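Local coordinates for protein Orf34 (Pseudomonas syringae pv. syringae, PDB 5KLP) that transfers acetyl groups from acetyl-CoA to serine and threonine residues of target proteins in infected host cells, and to a lysine of its own, with inositol hexakisphosphate as cofactor, at residues Q119-H124 and L155-L160; K86-H91 and I95-S100; A108-T113 and N159-D164. The protein carries 10 engineered substitutions. All blocks are in the same frame, centred on the assembly; numbering follows the deposited sequence.

Contact 1 of 3, residues Q119-H124 and L155-L160. With CIT (citric acid), chain E.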
loop_
_atom_site.group_PDB
_atom_site.type_symbol
_atom_site.label_atom_id
_atom_site.label_comp_id
_atom_site.label_asym_id
_atom_site.label_seq_id
_atom_site.Cartn_x
_atom_site.Cartn_y
_atom_site.Cartn_z
ATOM N N GLN A 119 14.145 10.618 12.754
ATOM C CA GLN A 119 14.006 11.008 11.350
ATOM C C GLN A 119 13.026 10.086 10.612
ATOM O O GLN A 119 13.083 8.863 10.766
ATOM C CB GLN A 119 15.358 11.004 10.647
ATOM C CG GLN A 119 15.281 11.497 9.212
ATOM C CD GLN A 119 16.625 11.500 8.528
ATOM O OE1 GLN A 119 17.547 10.801 8.938
ATOM N NE2 GLN A 119 16.760 12.335 7.503
ATOM N N THR A 120 12.123 10.660 9.823
ATOM C CA THR A 120 11.248 9.832 8.987
ATOM C C THR A 120 11.998 9.466 7.713
ATOM O O THR A 120 12.758 10.265 7.177
ATOM C CB THR A 120 9.905 10.517 8.658
ATOM O OG1 THR A 120 10.149 11.722 7.929
ATOM C CG2 THR A 120 9.138 10.854 9.958
ATOM N N LEU A 121 11.794 8.239 7.248
ATOM C CA LEU A 121 12.650 7.675 6.223
ATOM C C LEU A 121 11.870 7.107 5.052
ATOM O O LEU A 121 12.321 6.141 4.424
ATOM C CB LEU A 121 13.526 6.572 6.827
ATOM C CG LEU A 121 14.584 7.057 7.817
ATOM C CD1 LEU A 121 15.387 5.887 8.403
ATOM C CD2 LEU A 121 15.485 8.059 7.136
ATOM N N LYS A 122 10.726 7.711 4.740
ATOM C CA LYS A 122 9.896 7.206 3.656
ATOM C C LYS A 122 9.491 5.741 3.952
ATOM O O LYS A 122 9.016 5.439 5.055
ATOM C CB LYS A 122 10.636 7.330 2.309
ATOM C CG LYS A 122 11.160 8.750 1.978
ATOM C CD LYS A 122 10.053 9.813 2.088
ATOM C CE LYS A 122 10.595 11.255 1.995
ATOM N NZ LYS A 122 11.254 11.732 3.252
ATOM N N HIS A 123 9.711 4.835 3.000
ATOM C CA HIS A 123 9.280 3.432 3.173
ATOM C C HIS A 123 7.843 3.314 3.693
ATOM O O HIS A 123 7.557 2.546 4.624
ATOM C CB HIS A 123 10.213 2.683 4.131
ATOM C CG HIS A 123 11.584 2.476 3.579
ATOM N ND1 HIS A 123 12.538 3.473 3.564
ATOM C CD2 HIS A 123 12.152 1.397 2.992
ATOM C CE1 HIS A 123 13.642 3.008 3.005
ATOM N NE2 HIS A 123 13.435 1.752 2.651
ATOM N N HIS A 124 6.954 4.078 3.084
ATOM C CA HIS A 124 5.579 4.216 3.547
ATOM C C HIS A 124 4.777 2.923 3.620
ATOM O O HIS A 124 4.994 1.989 2.850
ATOM C CB HIS A 124 4.849 5.201 2.640
ATOM C CG HIS A 124 5.348 6.605 2.760
ATOM N ND1 HIS A 124 6.600 6.990 2.332
ATOM C CD2 HIS A 124 4.773 7.711 3.290
ATOM C CE1 HIS A 124 6.769 8.278 2.575
ATOM N NE2 HIS A 124 5.678 8.738 3.161
ATOM N N LEU A 155 12.196 -3.918 9.860
ATOM C CA LEU A 155 11.734 -4.609 11.057
ATOM C C LEU A 155 11.843 -3.712 12.283
ATOM O O LEU A 155 10.920 -3.645 13.083
ATOM C CB LEU A 155 12.527 -5.894 11.288
ATOM C CG LEU A 155 12.225 -6.612 12.608
ATOM C CD1 LEU A 155 10.768 -7.040 12.655
ATOM C CD2 LEU A 155 13.138 -7.812 12.775
ATOM N N GLN A 156 12.980 -3.028 12.424
ATOM C CA GLN A 156 13.191 -2.119 13.552
ATOM C C GLN A 156 12.175 -0.959 13.528
ATOM O O GLN A 156 11.662 -0.534 14.571
ATOM C CB GLN A 156 14.636 -1.582 13.517
ATOM C CG GLN A 156 14.945 -0.454 14.488
ATOM C CD GLN A 156 16.128 0.418 14.033
ATOM O OE1 GLN A 156 16.281 0.719 12.843
ATOM N NE2 GLN A 156 16.964 0.820 14.985
ATOM N N ARG A 157 11.862 -0.480 12.328
ATOM C CA ARG A 157 10.906 0.612 12.154
ATOM C C ARG A 157 9.473 0.161 12.487
ATOM O O ARG A 157 8.711 0.904 13.121
ATOM C CB ARG A 157 10.979 1.159 10.722
ATOM C CG ARG A 157 12.329 1.797 10.357
ATOM C CD ARG A 157 12.487 1.879 8.838
ATOM N NE ARG A 157 13.863 2.143 8.442
ATOM C CZ ARG A 157 14.351 1.905 7.229
ATOM N NH1 ARG A 157 13.573 1.384 6.275
ATOM N NH2 ARG A 157 15.618 2.189 6.975
ATOM N N HIS A 158 9.099 -1.040 12.047
ATOM C CA HIS A 158 7.784 -1.609 12.398
ATOM C C HIS A 158 7.663 -1.844 13.911
ATOM O O HIS A 158 6.622 -1.575 14.510
ATOM C CB HIS A 158 7.529 -2.921 11.646
ATOM C CG HIS A 158 7.094 -2.726 10.224
ATOM N ND1 HIS A 158 6.014 -1.945 9.879
ATOM C CD2 HIS A 158 7.586 -3.221 9.063
ATOM C CE1 HIS A 158 5.859 -1.965 8.567
ATOM N NE2 HIS A 158 6.796 -2.736 8.050
ATOM N N ASN A 159 8.730 -2.341 14.527
ATOM C CA ASN A 159 8.743 -2.527 15.979
ATOM C C ASN A 159 8.561 -1.212 16.732
ATOM O O ASN A 159 7.920 -1.179 17.789
ATOM C CB ASN A 159 10.037 -3.227 16.423
ATOM C CG ASN A 159 9.924 -4.748 16.326
ATOM O OD1 ASN A 159 8.845 -5.304 16.532
ATOM N ND2 ASN A 159 11.027 -5.417 16.000
ATOM N N LEU A 160 9.132 -0.129 16.206
ATOM C CA LEU A 160 8.929 1.176 16.827
ATOM C C LEU A 160 7.433 1.536 16.825
ATOM O O LEU A 160 6.886 1.951 17.840
ATOM C CB LEU A 160 9.760 2.259 16.118
ATOM C CG LEU A 160 9.656 3.684 16.672
ATOM C CD1 LEU A 160 10.129 3.736 18.143
ATOM C CD2 LEU A 160 10.460 4.670 15.825
HETATM C C1 CIT E . 15.807 -0.256 0.709
HETATM O O1 CIT E . 16.041 -0.354 -0.516
HETATM O O2 CIT E . 15.562 0.882 1.162
HETATM C C2 CIT E . 15.808 -1.510 1.561
HETATM C C3 CIT E . 15.782 -1.350 3.088
HETATM O O7 CIT E . 14.386 -1.307 3.492
HETATM C C4 CIT E . 16.458 -2.561 3.730
HETATM C C5 CIT E . 16.008 -2.703 5.165
HETATM O O3 CIT E . 16.717 -3.346 5.982
HETATM O O4 CIT E . 14.931 -2.174 5.547
HETATM C C6 CIT E . 16.461 -0.082 3.601
HETATM O O5 CIT E . 17.685 0.101 3.417
HETATM O O6 CIT E . 15.797 0.798 4.197
#
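Over the centre of the His123 imidazole sits one terminal nitrogen of Arg157, NH1, about 3.4 Å above the ring plane. The two planes are turned 51° apart, so the guanidinium does not lie flat on the ring but dips one nitrogen onto it. Arginine suits this place because it can span the gap from helix 153-167 to the loop, its chain running extended from CG to NE. The Leu121 CD1 methyl packs against the guanidinium, 4.0 Å from Arg157 NH2, with the two side chains crossing at about a right angle.

Polar bonds fix the ring from its edges. His123 ND1 donates to Leu121 O over 2.8 Å, nearly straight at 174° and within the plane of the imidazole, which settles the ring's rotation. His123 is an active-site residue of this YopJ-family acetyltransferase, whose catalytic centre resembles that of the CA-clan cysteine peptidases; the side chains of Cys189 and Glu143 come within about 5 and 6 Å of its own side chain. Glu143 also accepts a hydrogen bond from His158, the helix neighbour of Arg157.

A citrate, probably from the crystallisation liquor, bridges the two side chains that meet here, the imidazole of His123 and the guanidinium of Arg157. Its O2 accepts from His123 NE2 at 2.7 Å, close to the ring plane. Its O6 lies in the guanidinium plane and is held by a fork from Arg157, with NH1 and NH2 each 3.1 Å away. Arg157 NH1 is also hydrogen-bonded to Gln154 OE1, three residues earlier in the chain.

Contact 2 of 3, residues K86-H91 and I95-S100; sequences KHFRDH and IQALQS
Apolar packing comes from Phe88, just past strand 85-87, whose ring reaches the last turn of helix 91-98 with its CZ atom 3.7 Å from Ala97 CB. The methyl meets the ring obliquely. Phe88 CG stands beside the backbone N, anti to the carbonyl carbon (chi1 -64°), which directs the ring at the helix. Alanine suits the spot because its short side chain lets the aromatic ring come close to the helix backbone. Lys86 CB lies over one face of the ring, offset toward its rim, while Ala108 on the adjacent strand 105-110 also touches it.

Two residues before Ala97, Ile95 CD1 comes 4.2 Å from His91 CD2 at the edge of the imidazole, near its plane. The branched isoleucine also lays CG1 against the backbone oxygen of His91.

The backbone bond across the contact is the helical step from Ile95 N to His91 O, 3.1 Å long. Asp90 occupies the N-cap, its OD1 accepting from Tyr92 N just inside the helix, and aspartate is well fitted to such a place because its short carboxylate folds back onto an amide of the first turn. Further on, Gln96 O accepts from Gln99 N, and from Ser100 OG as well, although Ser100 is poorly ordered and its share is less certain. These elements belong to the beta-alpha-beta unit made by strand 85-87, helix 91-98 and strand 105-110.

His91 NE2 is hydrogen-bonded to Asp164 of helix 153-167. The start of helix 91-98 is therefore held by directed polar bonds, one of them to a neighbouring helix, whereas its far turn rests on Phe88 through apolar contact alone in this pair of segments.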
loop_
_atom_site.group_PDB
_atom_site.type_symbol
_atom_site.label_atom_id
_atom_site.label_comp_id
_atom_site.label_asym_id
_atom_site.label_seq_id
_atom_site.Cartn_x
_atom_site.Cartn_y
_atom_site.Cartn_z
ATOM N N LYS A 86 -6.023 9.713 5.487
ATOM C CA LYS A 86 -5.189 10.777 6.030
ATOM C C LYS A 86 -3.722 10.487 5.771
ATOM O O LYS A 86 -3.289 9.340 5.791
ATOM C CB LYS A 86 -5.431 10.969 7.529
ATOM C CG LYS A 86 -6.862 11.343 7.859
ATOM C CD LYS A 86 -7.022 11.775 9.305
ATOM C CE LYS A 86 -6.716 13.268 9.445
ATOM N NZ LYS A 86 -6.991 13.787 10.812
ATOM N N HIS A 87 -2.967 11.534 5.500
ATOM C CA HIS A 87 -1.520 11.439 5.408
ATOM C C HIS A 87 -0.938 11.914 6.730
ATOM O O HIS A 87 -1.132 13.066 7.098
ATOM C CB HIS A 87 -1.011 12.292 4.235
ATOM C CG HIS A 87 0.481 12.409 4.153
ATOM N ND1 HIS A 87 1.106 13.407 3.433
ATOM C CD2 HIS A 87 1.471 11.651 4.687
ATOM C CE1 HIS A 87 2.415 13.261 3.531
ATOM N NE2 HIS A 87 2.664 12.205 4.286
ATOM N N PHE A 88 -0.249 11.038 7.454
ATOM C CA PHE A 88 0.410 11.465 8.691
ATOM C C PHE A 88 1.906 11.528 8.440
ATOM O O PHE A 88 2.453 10.696 7.710
ATOM C CB PHE A 88 0.101 10.526 9.860
ATOM C CG PHE A 88 -1.356 10.492 10.249
ATOM C CD1 PHE A 88 -2.017 11.651 10.631
ATOM C CD2 PHE A 88 -2.052 9.290 10.281
ATOM C CE1 PHE A 88 -3.354 11.618 11.000
ATOM C CE2 PHE A 88 -3.382 9.252 10.646
ATOM C CZ PHE A 88 -4.037 10.419 11.011
ATOM N N ARG A 89 2.571 12.529 9.011
ATOM C CA ARG A 89 3.998 12.711 8.753
ATOM C C ARG A 89 4.848 11.771 9.603
ATOM O O ARG A 89 6.045 11.615 9.372
ATOM C CB ARG A 89 4.399 14.172 9.004
ATOM N N ASP A 90 4.210 11.120 10.567
ATOM C CA ASP A 90 4.875 10.169 11.452
ATOM C C ASP A 90 3.787 9.298 12.085
ATOM O O ASP A 90 2.659 9.762 12.223
ATOM C CB ASP A 90 5.697 10.915 12.521
ATOM C CG ASP A 90 6.562 9.985 13.361
ATOM O OD1 ASP A 90 6.015 9.275 14.239
ATOM O OD2 ASP A 90 7.795 9.983 13.155
ATOM N N HIS A 91 4.090 8.053 12.467
ATOM C CA HIS A 91 3.051 7.212 13.074
ATOM C C HIS A 91 2.600 7.751 14.438
ATOM O O HIS A 91 1.533 7.398 14.930
ATOM C CB HIS A 91 3.523 5.753 13.209
ATOM C CG HIS A 91 4.571 5.532 14.258
ATOM N ND1 HIS A 91 5.897 5.329 13.945
ATOM C CD2 HIS A 91 4.487 5.454 15.608
ATOM C CE1 HIS A 91 6.588 5.148 15.057
ATOM N NE2 HIS A 91 5.759 5.225 16.081
ATOM N N ILE A 95 -1.273 7.644 16.198
ATOM C CA ILE A 95 -1.662 7.353 17.578
ATOM C C ILE A 95 -2.553 8.450 18.141
ATOM O O ILE A 95 -3.575 8.178 18.773
ATOM C CB ILE A 95 -0.429 7.180 18.458
ATOM C CG1 ILE A 95 0.238 5.849 18.124
ATOM C CG2 ILE A 95 -0.806 7.282 19.940
ATOM C CD1 ILE A 95 1.614 5.702 18.703
ATOM N N GLN A 96 -2.171 9.693 17.886
ATOM C CA GLN A 96 -2.975 10.842 18.278
ATOM C C GLN A 96 -4.371 10.756 17.667
ATOM O O GLN A 96 -5.357 11.097 18.312
ATOM C CB GLN A 96 -2.273 12.138 17.848
ATOM C CG GLN A 96 -2.938 13.427 18.274
ATOM C CD GLN A 96 -2.131 14.644 17.843
ATOM O OE1 GLN A 96 -1.173 15.039 18.510
ATOM N NE2 GLN A 96 -2.496 15.222 16.704
ATOM N N ALA A 97 -4.463 10.289 16.426
ATOM C CA ALA A 97 -5.766 10.202 15.777
ATOM C C ALA A 97 -6.640 9.125 16.444
ATOM O O ALA A 97 -7.860 9.215 16.442
ATOM C CB ALA A 97 -5.602 9.917 14.293
ATOM N N LEU A 98 -6.006 8.120 17.035
ATOM C CA LEU A 98 -6.737 7.099 17.783
ATOM C C LEU A 98 -7.321 7.678 19.064
ATOM O O LEU A 98 -8.214 7.084 19.669
ATOM C CB LEU A 98 -5.838 5.913 18.113
ATOM C CG LEU A 98 -5.222 5.185 16.918
ATOM C CD1 LEU A 98 -4.184 4.189 17.388
ATOM C CD2 LEU A 98 -6.310 4.477 16.114
ATOM N N GLN A 99 -6.790 8.820 19.494
ATOM C CA GLN A 99 -7.258 9.440 20.724
ATOM C C GLN A 99 -8.154 10.638 20.431
ATOM O O GLN A 99 -8.271 11.542 21.260
ATOM C CB GLN A 99 -6.073 9.895 21.590
ATOM C CG GLN A 99 -5.111 8.797 22.004
ATOM C CD GLN A 99 -3.712 9.326 22.303
ATOM O OE1 GLN A 99 -3.432 10.515 22.123
ATOM N NE2 GLN A 99 -2.834 8.446 22.772
ATOM N N SER A 100 -8.810 10.636 19.274
ATOM C CA SER A 100 -9.675 11.757 18.902
ATOM C C SER A 100 -11.058 11.347 18.407
ATOM O O SER A 100 -11.339 10.170 18.198
ATOM C CB SER A 100 -8.994 12.632 17.854
ATOM O OG SER A 100 -7.736 13.084 18.325
#

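Contact 3 of 3, residues A108-T113 and N159-D164; sequences AIFPQT and NLTLED
This is a buried, largely water-mediated contact between the end of strand 105-110, with the loop that follows it, and helix 153-167. Two waters fill the gap between Gln112 and Thr161, whose polar atoms OE1 and OG1 stand 4.2 Å apart, with the side chains crossing at about a right angle. Water 2 donates to Gln112 OE1 over 2.7 Å and is hydrogen-bonded to Thr161 OG1 at 2.8 Å. Water 1 accepts from the backbone, 2.9 Å from Thr113 N, and makes weak bonds to the same OE1 and OG1. Glutamine can reach them because its chain bends at chi2 (-64°). Threonine suits a buried helix face, since its OG1 meets the waters and also makes a weak hydrogen bond with Arg157 O of its own helix.

Beside the waters the Leu160 CD2 methyl packs on Thr113, 3.5 Å from the backbone O and 4.0 Å from CB, the two side chains meeting at a slant. Thr113 serves both sides of its character here: its carbon atoms face the leucine, while OG1 is hydrogen-bonded to Asp90 OD2. Phe110 comes obliquely to Thr161 OG1, and water 2 lies in the plane of its ring, at the edge.

Helix 153-167 thus packs against the mixed sheet of an acetyltransferase related to the CA-clan peptidases, close behind the active site. The Gln112 side chain is about 4 Å from that of His123 and about 5 Å from that of Glu143, and as a second-shell residue it bonds weakly through NE2 to the backbone O of His123.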
loop_
_atom_site.group_PDB
_atom_site.type_symbol
_atom_site.label_atom_id
_atom_site.label_comp_id
_atom_site.label_asym_id
_atom_site.label_seq_id
_atom_site.Cartn_x
_atom_site.Cartn_y
_atom_site.Cartn_z
ATOM N N ALA A 108 -4.784 5.442 6.883
ATOM C CA ALA A 108 -3.669 6.337 7.138
ATOM C C ALA A 108 -2.446 5.903 6.332
ATOM O O ALA A 108 -2.153 4.709 6.247
ATOM C CB ALA A 108 -3.341 6.367 8.624
ATOM N N ILE A 109 -1.740 6.873 5.754
ATOM C CA ILE A 109 -0.456 6.628 5.116
ATOM C C ILE A 109 0.617 7.395 5.870
ATOM O O ILE A 109 0.455 8.575 6.171
ATOM C CB ILE A 109 -0.467 7.050 3.639
ATOM C CG1 ILE A 109 -1.533 6.259 2.875
ATOM C CG2 ILE A 109 0.921 6.870 2.997
ATOM C CD1 ILE A 109 -1.769 6.747 1.455
ATOM N N PHE A 110 1.717 6.732 6.195
ATOM C CA PHE A 110 2.757 7.403 6.956
ATOM C C PHE A 110 4.093 6.762 6.642
ATOM O O PHE A 110 4.152 5.585 6.295
ATOM C CB PHE A 110 2.457 7.355 8.463
ATOM C CG PHE A 110 2.269 5.961 9.003
ATOM C CD1 PHE A 110 3.350 5.219 9.447
ATOM C CD2 PHE A 110 1.004 5.396 9.059
ATOM C CE1 PHE A 110 3.169 3.915 9.954
ATOM C CE2 PHE A 110 0.813 4.094 9.554
ATOM C CZ PHE A 110 1.898 3.360 10.001
ATOM N N PRO A 111 5.171 7.542 6.749
ATOM C CA PRO A 111 6.507 6.997 6.529
ATOM C C PRO A 111 6.983 6.266 7.780
ATOM O O PRO A 111 6.347 6.406 8.832
ATOM C CB PRO A 111 7.340 8.246 6.258
ATOM C CG PRO A 111 6.677 9.294 7.136
ATOM C CD PRO A 111 5.207 8.986 7.050
ATOM N N GLN A 112 8.059 5.496 7.664
ATOM C CA GLN A 112 8.675 4.869 8.826
ATOM C C GLN A 112 9.606 5.848 9.527
ATOM O O GLN A 112 10.104 6.785 8.907
ATOM C CB GLN A 112 9.455 3.623 8.429
ATOM C CG GLN A 112 8.640 2.636 7.622
ATOM C CD GLN A 112 7.481 2.054 8.407
ATOM O OE1 GLN A 112 7.588 1.797 9.603
ATOM N NE2 GLN A 112 6.357 1.863 7.736
ATOM N N THR A 113 9.860 5.614 10.809
ATOM C CA THR A 113 10.753 6.482 11.574
ATOM C C THR A 113 11.969 5.713 12.116
ATOM O O THR A 113 11.854 4.578 12.570
ATOM C CB THR A 113 9.985 7.133 12.730
ATOM O OG1 THR A 113 8.874 7.875 12.206
ATOM C CG2 THR A 113 10.895 8.042 13.553
ATOM N N ASN A 159 8.730 -2.341 14.527
ATOM C CA ASN A 159 8.743 -2.527 15.979
ATOM C C ASN A 159 8.561 -1.212 16.732
ATOM O O ASN A 159 7.920 -1.179 17.789
ATOM C CB ASN A 159 10.037 -3.227 16.423
ATOM C CG ASN A 159 9.924 -4.748 16.326
ATOM O OD1 ASN A 159 8.845 -5.304 16.532
ATOM N ND2 ASN A 159 11.027 -5.417 16.000
ATOM N N LEU A 160 9.132 -0.129 16.206
ATOM C CA LEU A 160 8.929 1.176 16.827
ATOM C C LEU A 160 7.433 1.536 16.825
ATOM O O LEU A 160 6.886 1.951 17.840
ATOM C CB LEU A 160 9.760 2.259 16.118
ATOM C CG LEU A 160 9.656 3.684 16.672
ATOM C CD1 LEU A 160 10.129 3.736 18.143
ATOM C CD2 LEU A 160 10.460 4.670 15.825
ATOM N N THR A 161 6.778 1.363 15.683
ATOM C CA THR A 161 5.343 1.614 15.575
ATOM C C THR A 161 4.551 0.765 16.573
ATOM O O THR A 161 3.698 1.274 17.306
ATOM C CB THR A 161 4.848 1.333 14.142
ATOM O OG1 THR A 161 5.595 2.140 13.235
ATOM C CG2 THR A 161 3.350 1.655 13.985
ATOM N N LEU A 162 4.858 -0.527 16.620
ATOM C CA LEU A 162 4.177 -1.430 17.543
ATOM C C LEU A 162 4.414 -1.010 18.991
ATOM O O LEU A 162 3.499 -1.030 19.829
ATOM C CB LEU A 162 4.643 -2.874 17.325
ATOM C CG LEU A 162 4.313 -3.497 15.966
ATOM C CD1 LEU A 162 4.937 -4.885 15.834
ATOM C CD2 LEU A 162 2.801 -3.593 15.781
ATOM N N GLU A 163 5.650 -0.646 19.288
ATOM C CA GLU A 163 5.995 -0.247 20.649
ATOM C C GLU A 163 5.187 0.975 21.073
ATOM O O GLU A 163 4.632 1.033 22.179
ATOM C CB GLU A 163 7.489 0.035 20.749
ATOM C CG GLU A 163 7.955 0.436 22.123
ATOM C CD GLU A 163 9.385 0.939 22.105
ATOM O OE1 GLU A 163 9.677 1.856 21.308
ATOM O OE2 GLU A 163 10.216 0.420 22.883
ATOM N N ASP A 164 5.119 1.953 20.181
ATOM C CA ASP A 164 4.394 3.177 20.470
ATOM C C ASP A 164 2.894 2.907 20.587
ATOM O O ASP A 164 2.248 3.419 21.491
ATOM C CB ASP A 164 4.694 4.243 19.399
ATOM C CG ASP A 164 6.125 4.794 19.500
ATOM O OD1 ASP A 164 6.672 4.828 20.627
ATOM O OD2 ASP A 164 6.700 5.203 18.462
HETATM O O HOH W 1 8.446 3.632 12.328
HETATM O O HOH W 2 5.316 0.836 10.789
#

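In the fold
From the N terminus, contact 2 comes first: it closes a short local loop, joining residues 86-91 to 95-100 within one beta-alpha-beta unit. The chain then returns along strand 105-110 into residues 108-113, where contact 3 opens; contact 1 opens soon after at 119-124. Both end on helix 153-167. The span of contact 1 (119-160) falls inside that of contact 3 (108-164), and their closing segments overlap at residues 159-160. Probable hydrogen bonds of Gln112 with Leu121 and Lys122 join these two directly. Contacts 2 and 3 meet at the neighbouring strands 85-87 and 105-110 of the sheet and at helix 153-167.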